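Local coordinates for uncharacterized protein PF1083 (Pyrococcus furiosus, PDB 3NRN) that is of unknown function but binds adenosine monophosphate and probably acts as an oxidoreductase related to the flavin-containing amine oxidases, at residues 290-295 with 334-339; 147-152 with 320-325; 248-253 with 260-265. All blocks are in the same frame, centred on the assembly; numbering follows the deposited sequence.

Contact 1: 290-295 with 334-339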
loop_
_atom_site.group_PDB
_atom_site.type_symbol
_atom_site.label_atom_id
_atom_site.label_comp_id
_atom_site.label_asym_id
_atom_site.label_seq_id
_atom_site.Cartn_x
_atom_site.Cartn_y
_atom_site.Cartn_z
ATOM N N PRO A 290 14.494 -14.391 -0.319
ATOM C CA PRO A 290 15.114 -14.530 -1.638
ATOM C C PRO A 290 15.196 -16.002 -2.050
ATOM O O PRO A 290 15.536 -16.863 -1.238
ATOM C CB PRO A 290 16.492 -13.900 -1.439
ATOM C CG PRO A 290 16.787 -14.192 0.014
ATOM C CD PRO A 290 15.460 -13.876 0.671
ATOM N N GLY A 291 14.864 -16.284 -3.305
ATOM C CA GLY A 291 14.921 -17.651 -3.787
ATOM C C GLY A 291 13.587 -18.370 -3.826
ATOM O O GLY A 291 13.442 -19.334 -4.565
ATOM N N LEU A 292 12.612 -17.915 -3.041
ATOM C CA LEU A 292 11.294 -18.559 -3.020
ATOM C C LEU A 292 10.293 -17.778 -3.877
ATOM O O LEU A 292 10.566 -16.639 -4.266
ATOM C CB LEU A 292 10.769 -18.648 -1.580
ATOM C CG LEU A 292 11.685 -19.205 -0.479
ATOM C CD1 LEU A 292 10.873 -19.343 0.805
ATOM C CD2 LEU A 292 12.275 -20.559 -0.881
HETATM N N MSE A 293 9.147 -18.387 -4.186
HETATM C CA MSE A 293 8.131 -17.685 -4.967
HETATM C C MSE A 293 7.586 -16.622 -4.003
HETATM O O MSE A 293 7.348 -15.483 -4.397
HETATM C CB MSE A 293 7.017 -18.639 -5.446
HETATM C CG MSE A 293 6.163 -18.069 -6.611
HETATM SE SE MSE A 293 5.025 -19.244 -7.447
HETATM C CE MSE A 293 6.154 -20.055 -8.570
ATOM N N ILE A 294 7.406 -17.002 -2.736
ATOM C CA ILE A 294 6.961 -16.061 -1.708
ATOM C C ILE A 294 8.064 -14.997 -1.696
ATOM O O ILE A 294 9.230 -15.313 -1.925
ATOM C CB ILE A 294 6.908 -16.711 -0.290
ATOM C CG1 ILE A 294 5.799 -17.763 -0.208
ATOM C CG2 ILE A 294 6.706 -15.633 0.775
ATOM C CD1 ILE A 294 4.434 -17.257 -0.532
ATOM N N ASN A 295 7.702 -13.746 -1.430
ATOM C CA ASN A 295 8.679 -12.658 -1.424
ATOM C C ASN A 295 9.129 -12.270 -0.027
ATOM O O ASN A 295 10.229 -11.733 0.159
ATOM C CB ASN A 295 8.088 -11.434 -2.126
ATOM C CG ASN A 295 7.693 -11.725 -3.553
ATOM O OD1 ASN A 295 6.586 -11.406 -3.979
ATOM N ND2 ASN A 295 8.600 -12.338 -4.302
ATOM N N TRP A 334 1.950 -22.653 0.097
ATOM C CA TRP A 334 1.790 -23.405 1.337
ATOM C C TRP A 334 2.955 -24.391 1.518
ATOM O O TRP A 334 3.349 -24.704 2.642
ATOM C CB TRP A 334 0.455 -24.156 1.332
ATOM C CG TRP A 334 -0.768 -23.269 1.363
ATOM C CD1 TRP A 334 -1.804 -23.281 0.475
ATOM C CD2 TRP A 334 -1.121 -22.305 2.374
ATOM N NE1 TRP A 334 -2.778 -22.397 0.868
ATOM C CE2 TRP A 334 -2.386 -21.784 2.031
ATOM C CE3 TRP A 334 -0.489 -21.837 3.536
ATOM C CZ2 TRP A 334 -3.040 -20.815 2.807
ATOM C CZ3 TRP A 334 -1.138 -20.873 4.312
ATOM C CH2 TRP A 334 -2.403 -20.374 3.940
ATOM N N GLU A 335 3.501 -24.872 0.406
ATOM C CA GLU A 335 4.624 -25.803 0.451
ATOM C C GLU A 335 5.849 -25.139 1.089
ATOM O O GLU A 335 6.492 -25.716 1.967
ATOM C CB GLU A 335 4.986 -26.271 -0.962
ATOM C CG GLU A 335 6.271 -27.090 -1.025
ATOM C CD GLU A 335 6.937 -27.044 -2.391
ATOM O OE1 GLU A 335 6.384 -27.620 -3.353
ATOM O OE2 GLU A 335 8.015 -26.420 -2.501
ATOM N N GLU A 336 6.175 -23.932 0.637
ATOM C CA GLU A 336 7.329 -23.211 1.168
ATOM C C GLU A 336 7.119 -22.858 2.635
ATOM O O GLU A 336 8.062 -22.887 3.427
ATOM C CB GLU A 336 7.582 -21.937 0.355
ATOM C CG GLU A 336 7.808 -22.189 -1.129
ATOM C CD GLU A 336 7.999 -20.915 -1.925
ATOM O OE1 GLU A 336 7.249 -19.945 -1.686
ATOM O OE2 GLU A 336 8.890 -20.881 -2.798
ATOM N N LEU A 337 5.881 -22.530 2.995
ATOM C CA LEU A 337 5.561 -22.181 4.372
ATOM C C LEU A 337 5.624 -23.411 5.274
ATOM O O LEU A 337 5.966 -23.307 6.450
ATOM C CB LEU A 337 4.175 -21.530 4.450
ATOM C CG LEU A 337 4.089 -20.096 3.902
ATOM C CD1 LEU A 337 2.652 -19.582 3.967
ATOM C CD2 LEU A 337 5.005 -19.194 4.716
ATOM N N LEU A 338 5.296 -24.574 4.725
ATOM C CA LEU A 338 5.352 -25.808 5.504
ATOM C C LEU A 338 6.818 -26.097 5.834
ATOM O O LEU A 338 7.152 -26.499 6.950
ATOM C CB LEU A 338 4.749 -26.970 4.704
ATOM C CG LEU A 338 4.605 -28.338 5.387
ATOM C CD1 LEU A 338 3.668 -29.226 4.567
ATOM C CD2 LEU A 338 5.973 -28.995 5.540
ATOM N N GLU A 339 7.689 -25.874 4.857
ATOM C CA GLU A 339 9.116 -26.103 5.030
ATOM C C GLU A 339 9.719 -25.146 6.056
ATOM O O GLU A 339 10.607 -25.525 6.816
ATOM C CB GLU A 339 9.828 -25.952 3.681
ATOM C CG GLU A 339 11.344 -26.089 3.732
ATOM C CD GLU A 339 11.807 -27.340 4.464
ATOM O OE1 GLU A 339 11.204 -28.416 4.255
ATOM O OE2 GLU A 339 12.781 -27.249 5.243
#

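Contact 2: 147-152 with 320-325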
loop_
_atom_site.group_PDB
_atom_site.type_symbol
_atom_site.label_atom_id
_atom_site.label_comp_id
_atom_site.label_asym_id
_atom_site.label_seq_id
_atom_site.Cartn_x
_atom_site.Cartn_y
_atom_site.Cartn_z
ATOM N N VAL A 147 17.880 -11.032 -3.228
ATOM C CA VAL A 147 17.205 -10.290 -2.169
ATOM C C VAL A 147 16.428 -9.103 -2.748
ATOM O O VAL A 147 15.307 -8.834 -2.328
ATOM C CB VAL A 147 18.211 -9.765 -1.117
ATOM C CG1 VAL A 147 17.529 -8.751 -0.183
ATOM C CG2 VAL A 147 18.757 -10.928 -0.307
ATOM N N LEU A 148 17.022 -8.401 -3.712
ATOM C CA LEU A 148 16.363 -7.255 -4.327
ATOM C C LEU A 148 15.151 -7.690 -5.133
ATOM O O LEU A 148 14.232 -6.901 -5.342
ATOM C CB LEU A 148 17.333 -6.475 -5.219
ATOM C CG LEU A 148 18.396 -5.643 -4.489
ATOM C CD1 LEU A 148 19.271 -4.921 -5.497
ATOM C CD2 LEU A 148 17.722 -4.642 -3.572
ATOM N N GLU A 149 15.158 -8.944 -5.582
ATOM C CA GLU A 149 14.043 -9.497 -6.344
ATOM C C GLU A 149 12.889 -9.718 -5.368
ATOM O O GLU A 149 11.724 -9.527 -5.715
ATOM C CB GLU A 149 14.439 -10.825 -6.996
ATOM C CG GLU A 149 13.372 -11.439 -7.902
ATOM C CD GLU A 149 13.312 -10.807 -9.287
ATOM O OE1 GLU A 149 12.491 -11.266 -10.114
ATOM O OE2 GLU A 149 14.083 -9.862 -9.555
ATOM N N SER A 150 13.217 -10.127 -4.146
ATOM C CA SER A 150 12.194 -10.333 -3.128
ATOM C C SER A 150 11.624 -8.971 -2.734
ATOM O O SER A 150 10.413 -8.811 -2.583
ATOM C CB SER A 150 12.783 -11.029 -1.903
ATOM O OG SER A 150 13.127 -12.364 -2.215
ATOM N N PHE A 151 12.505 -7.991 -2.575
ATOM C CA PHE A 151 12.071 -6.647 -2.228
ATOM C C PHE A 151 11.079 -6.141 -3.278
ATOM O O PHE A 151 10.008 -5.644 -2.939
ATOM C CB PHE A 151 13.273 -5.696 -2.168
ATOM C CG PHE A 151 12.889 -4.262 -1.949
ATOM C CD1 PHE A 151 12.389 -3.840 -0.721
ATOM C CD2 PHE A 151 12.976 -3.344 -2.987
ATOM C CE1 PHE A 151 11.978 -2.528 -0.535
ATOM C CE2 PHE A 151 12.567 -2.028 -2.810
ATOM C CZ PHE A 151 12.067 -1.619 -1.585
ATOM N N ALA A 152 11.446 -6.271 -4.552
ATOM C CA ALA A 152 10.596 -5.824 -5.652
ATOM C C ALA A 152 9.259 -6.558 -5.647
ATOM O O ALA A 152 8.211 -5.959 -5.902
ATOM C CB ALA A 152 11.314 -6.033 -6.997
ATOM N N ALA A 320 4.158 -12.195 -4.974
ATOM C CA ALA A 320 3.809 -11.479 -6.194
ATOM C C ALA A 320 3.433 -12.597 -7.175
ATOM O O ALA A 320 4.223 -13.514 -7.411
ATOM C CB ALA A 320 5.016 -10.695 -6.704
ATOM N N LEU A 321 2.230 -12.544 -7.736
ATOM C CA LEU A 321 1.810 -13.606 -8.647
ATOM C C LEU A 321 2.509 -13.578 -10.007
ATOM O O LEU A 321 2.903 -14.622 -10.532
ATOM C CB LEU A 321 0.295 -13.558 -8.857
ATOM C CG LEU A 321 -0.287 -14.647 -9.766
ATOM C CD1 LEU A 321 -0.037 -16.022 -9.169
ATOM C CD2 LEU A 321 -1.774 -14.407 -9.942
ATOM N N LYS A 322 2.670 -12.386 -10.567
ATOM C CA LYS A 322 3.294 -12.243 -11.874
ATOM C C LYS A 322 2.430 -13.037 -12.851
ATOM O O LYS A 322 1.207 -12.874 -12.855
ATOM C CB LYS A 322 4.734 -12.768 -11.821
ATOM C CG LYS A 322 5.558 -12.065 -10.735
ATOM C CD LYS A 322 7.027 -12.478 -10.713
ATOM C CE LYS A 322 7.793 -11.665 -9.671
ATOM N NZ LYS A 322 9.252 -11.979 -9.627
ATOM N N ASN A 323 3.035 -13.896 -13.668
ATOM C CA ASN A 323 2.250 -14.694 -14.610
ATOM C C ASN A 323 1.991 -16.097 -14.080
ATOM O O ASN A 323 1.640 -16.993 -14.838
ATOM C CB ASN A 323 2.952 -14.784 -15.969
ATOM C CG ASN A 323 3.022 -13.447 -16.674
ATOM O OD1 ASN A 323 2.037 -12.721 -16.728
ATOM N ND2 ASN A 323 4.185 -13.119 -17.223
ATOM N N GLY A 324 2.151 -16.282 -12.774
ATOM C CA GLY A 324 1.940 -17.594 -12.188
ATOM C C GLY A 324 0.516 -18.104 -12.270
ATOM O O GLY A 324 -0.420 -17.328 -12.483
ATOM N N ASN A 325 0.354 -19.418 -12.125
ATOM C CA ASN A 325 -0.964 -20.045 -12.143
ATOM C C ASN A 325 -1.438 -20.064 -10.687
ATOM O O ASN A 325 -0.764 -20.619 -9.813
ATOM C CB ASN A 325 -0.860 -21.465 -12.720
ATOM C CG ASN A 325 -2.183 -22.214 -12.685
ATOM O OD1 ASN A 325 -2.554 -22.795 -11.668
ATOM N ND2 ASN A 325 -2.904 -22.197 -13.802
HETATM O O HOH W 1 10.119 -9.905 -7.653
#

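Contact 3: 248-253 with 260-265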
loop_
_atom_site.group_PDB
_atom_site.type_symbol
_atom_site.label_atom_id
_atom_site.label_comp_id
_atom_site.label_asym_id
_atom_site.label_seq_id
_atom_site.Cartn_x
_atom_site.Cartn_y
_atom_site.Cartn_z
ATOM N N ILE A 248 -16.880 9.245 -15.344
ATOM C CA ILE A 248 -16.875 10.580 -15.910
ATOM C C ILE A 248 -17.314 10.556 -17.364
ATOM O O ILE A 248 -18.108 11.392 -17.793
ATOM C CB ILE A 248 -15.466 11.197 -15.823
ATOM C CG1 ILE A 248 -15.163 11.586 -14.372
ATOM C CG2 ILE A 248 -15.365 12.384 -16.766
ATOM C CD1 ILE A 248 -13.734 12.008 -14.131
ATOM N N GLY A 249 -16.789 9.590 -18.112
ATOM C CA GLY A 249 -17.106 9.479 -19.527
ATOM C C GLY A 249 -15.834 9.627 -20.340
ATOM O O GLY A 249 -15.097 10.611 -20.207
ATOM N N ARG A 250 -15.580 8.640 -21.190
ATOM C CA ARG A 250 -14.392 8.607 -22.035
ATOM C C ARG A 250 -14.155 9.832 -22.916
ATOM O O ARG A 250 -13.008 10.201 -23.163
ATOM C CB ARG A 250 -14.429 7.360 -22.922
ATOM C CG ARG A 250 -14.422 6.052 -22.158
ATOM C CD ARG A 250 -14.556 4.868 -23.124
ATOM N NE ARG A 250 -13.400 4.702 -24.008
ATOM C CZ ARG A 250 -12.245 4.160 -23.639
ATOM N NH1 ARG A 250 -12.071 3.725 -22.396
ATOM N NH2 ARG A 250 -11.263 4.038 -24.516
ATOM N N ASP A 251 -15.230 10.455 -23.390
ATOM C CA ASP A 251 -15.110 11.619 -24.264
ATOM C C ASP A 251 -14.393 12.813 -23.647
ATOM O O ASP A 251 -13.935 13.708 -24.363
ATOM C CB ASP A 251 -16.492 12.066 -24.752
ATOM C CG ASP A 251 -17.122 11.069 -25.704
ATOM O OD1 ASP A 251 -16.384 10.227 -26.253
ATOM O OD2 ASP A 251 -18.351 11.134 -25.909
ATOM N N TYR A 252 -14.294 12.824 -22.326
ATOM C CA TYR A 252 -13.649 13.922 -21.618
ATOM C C TYR A 252 -12.132 13.775 -21.518
ATOM O O TYR A 252 -11.467 14.601 -20.888
ATOM C CB TYR A 252 -14.262 14.048 -20.213
ATOM C CG TYR A 252 -15.707 14.511 -20.239
ATOM C CD1 TYR A 252 -16.022 15.867 -20.328
ATOM C CD2 TYR A 252 -16.760 13.593 -20.220
ATOM C CE1 TYR A 252 -17.345 16.298 -20.399
ATOM C CE2 TYR A 252 -18.092 14.017 -20.292
ATOM C CZ TYR A 252 -18.372 15.368 -20.383
ATOM O OH TYR A 252 -19.679 15.794 -20.481
ATOM N N PHE A 253 -11.587 12.739 -22.153
ATOM C CA PHE A 253 -10.147 12.476 -22.106
ATOM C C PHE A 253 -9.525 12.394 -23.501
ATOM O O PHE A 253 -10.188 11.982 -24.452
ATOM C CB PHE A 253 -9.888 11.150 -21.371
ATOM C CG PHE A 253 -10.410 11.131 -19.961
ATOM C CD1 PHE A 253 -9.628 11.599 -18.909
ATOM C CD2 PHE A 253 -11.720 10.716 -19.698
ATOM C CE1 PHE A 253 -10.146 11.659 -17.601
ATOM C CE2 PHE A 253 -12.249 10.772 -18.403
ATOM C CZ PHE A 253 -11.457 11.247 -17.351
ATOM N N GLN A 260 -3.508 4.762 -22.713
ATOM C CA GLN A 260 -2.718 4.398 -21.547
ATOM C C GLN A 260 -3.582 3.736 -20.471
ATOM O O GLN A 260 -3.173 2.746 -19.859
ATOM C CB GLN A 260 -2.037 5.643 -20.976
ATOM C CG GLN A 260 -1.355 5.407 -19.651
ATOM C CD GLN A 260 -0.696 6.652 -19.101
ATOM O OE1 GLN A 260 0.339 7.092 -19.598
ATOM N NE2 GLN A 260 -1.298 7.233 -18.070
ATOM N N VAL A 261 -4.776 4.280 -20.251
ATOM C CA VAL A 261 -5.688 3.742 -19.244
ATOM C C VAL A 261 -6.199 2.356 -19.620
ATOM O O VAL A 261 -6.329 1.481 -18.766
ATOM C CB VAL A 261 -6.915 4.668 -19.027
ATOM C CG1 VAL A 261 -7.924 3.986 -18.113
ATOM C CG2 VAL A 261 -6.473 5.995 -18.421
ATOM N N ASP A 262 -6.501 2.158 -20.898
ATOM C CA ASP A 262 -6.994 0.866 -21.348
ATOM C C ASP A 262 -5.867 -0.163 -21.334
ATOM O O ASP A 262 -6.111 -1.364 -21.407
ATOM C CB ASP A 262 -7.575 0.970 -22.764
ATOM C CG ASP A 262 -8.787 1.887 -22.836
ATOM O OD1 ASP A 262 -9.548 1.952 -21.848
ATOM O OD2 ASP A 262 -8.988 2.529 -23.889
ATOM N N SER A 263 -4.634 0.318 -21.231
ATOM C CA SER A 263 -3.466 -0.554 -21.224
ATOM C C SER A 263 -3.004 -0.943 -19.825
ATOM O O SER A 263 -2.026 -1.676 -19.678
ATOM C CB SER A 263 -2.313 0.126 -21.958
ATOM O OG SER A 263 -2.653 0.366 -23.310
ATOM N N ILE A 264 -3.693 -0.447 -18.803
ATOM C CA ILE A 264 -3.326 -0.757 -17.429
ATOM C C ILE A 264 -3.695 -2.193 -17.084
ATOM O O ILE A 264 -4.845 -2.603 -17.234
ATOM C CB ILE A 264 -4.032 0.175 -16.425
ATOM C CG1 ILE A 264 -3.629 1.628 -16.688
ATOM C CG2 ILE A 264 -3.665 -0.226 -14.999
ATOM C CD1 ILE A 264 -4.311 2.632 -15.776
ATOM N N GLU A 265 -2.708 -2.951 -16.624
ATOM C CA GLU A 265 -2.913 -4.341 -16.240
ATOM C C GLU A 265 -2.430 -4.505 -14.807
ATOM O O GLU A 265 -1.227 -4.513 -14.548
ATOM C CB GLU A 265 -2.125 -5.262 -17.168
ATOM C CG GLU A 265 -2.538 -5.168 -18.624
ATOM C CD GLU A 265 -1.632 -5.972 -19.539
ATOM O OE1 GLU A 265 -0.407 -5.722 -19.530
ATOM O OE2 GLU A 265 -2.140 -6.851 -20.268
#

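Contact 1: 290-295 with 334-339
Leu292 of a loop without regular structure faces Glu336 of helix 326-340, and their CA atoms, 7.4 Å apart, mark the closest backbone approach. The gap is bridged almost entirely by the glutamate. Its CG stands anti to the carbonyl carbon (chi1 -58°) and its chain runs on extended, which carries the carboxylate out of the helix as far as the loop backbone. There it meets two successive N-H groups end-on. OE2 accepts from N of Met293, a selenomethionine, at 2.9 Å, and OE1 accepts from Ile294 N at 3.1 Å. Both oxygens use their syn lone pairs and both bonds are fairly straight (162° and 160°), so the carboxylate is fixed in rotation. Aliphatic carbon packs tightly beside it: Leu292 CB lies 3.2 Å from Glu336 OE2, and Ile294 CG1 only 3.0 Å from Glu336 OE1. Replacing Glu336 by an alanine would probably leave the N-H groups of Met293 and Ile294 without their acceptors and the loop freer to shift. On the same helix, Trp334 and Leu337 rest on strand 269-277, which Ile294 also reaches through Phe272. A helix that lies against the mixed sheet thus clasps, by one buried carboxylate, the loop of the beta hairpin formed by strands 286-288 and 296-298.

Contact 2: 147-152 with 320-325
Lys322 sits in a type II' beta turn, Leu321 to Gly324, and reaches from it to Glu149 on helix 142-156. The turn joins strand 312-320 of the mixed sheet to helix 326-340, and it is closed by a bond from Gly324 N to Leu321 O. Just beyond, Asn325 is the N-cap of that helix, its OD1 accepting from Lys328 N. Beyond CG the lysine chain is fully extended, so its ammonium end travels well away from the turn. The glutamate does the opposite: CG is anti to the backbone N (chi1 -176°), but the chain then folds at chi2 (80°), swinging the carboxylate round. The two side chains meet obliquely at the protein surface, in a loose salt bridge of 3.4 Å between Glu149 OE1 and Lys322 NZ. Stronger polar partners lie in the nearby loop, where Ser159 OG pairs with Lys322 NZ and Leu160 N donates to Glu149 OE2. That loop therefore helps to set both charged groups. A water accepts from Lys322 NZ at 3.0 Å and also lies against the backbone carbonyl of Glu149, though its 2.5 Å distance to Glu149 O is short enough to make that position doubtful.

Contact 3: 248-253 with 260-265
Arg250 and Asp262 reach across the surface to each other, the arginine from the short 3-10 turn that follows helix 241-248, the aspartate from helix 255-262. The arginine's CB points neither at the aspartate nor away from it. CG lies anti to the carbonyl carbon (chi1 -62°), and CB, CG and CD make no close contact with 260-265; the side chain does rest on Leu258, one helical turn before Asp262. The decisive step is at chi3 (67°), where the chain bends and brings the guanidinium round to the helix. NE has no partner in the aspartate, because the group presents its other two nitrogens. At CZ the nearest carboxylate atom is already Asp262 OD2, 3.7 Å away. The tip then splits into two parallel bonds: NH1 donates to Asp262 OD1 at 3.1 Å, and NH2 to Asp262 OD2 at a shorter 2.8 Å. Each oxygen uses its syn lone pair and both lie close to the guanidinium plane. The two flat groups are nearly coplanar, 15° apart, so the carboxylate meets an edge of the guanidinium and not a face. At the other end of the residue, the backbone O of Arg250 receives Phe253 N at 3.1 Å, which helps to hold the turn from which the side chain springs, while the Phe253 ring packs inward on Val245 and Leu258. Two bonds at once fix the rotation of both groups, which a single bond would leave looser. Since both residues are exposed, water probably screens part of the attraction, and this bidentate salt bridge reads as a surface clasp between the inter-helix turn and the helix after it.

Overall arrangement
From the N terminus, the chain first passes 147-152 on helix 142-156, whose partner, 320-325, comes only 168 residues later; contact 2 therefore closes a long loop. Contact 3 falls wholly within that loop and closes a short one, from the turn after helix 241-248 to helix 255-262. Then comes 290-295, which opens contact 1 before contact 2 has closed, and 334-339 completes it afterwards, so these two cross. They also touch, probably through a hydrogen bond between Asn295 and Ala320, and join the mixed sheet to helices 142-156 and 326-340. Contact 3 stands apart, its centre 28 Å from that of contact 2.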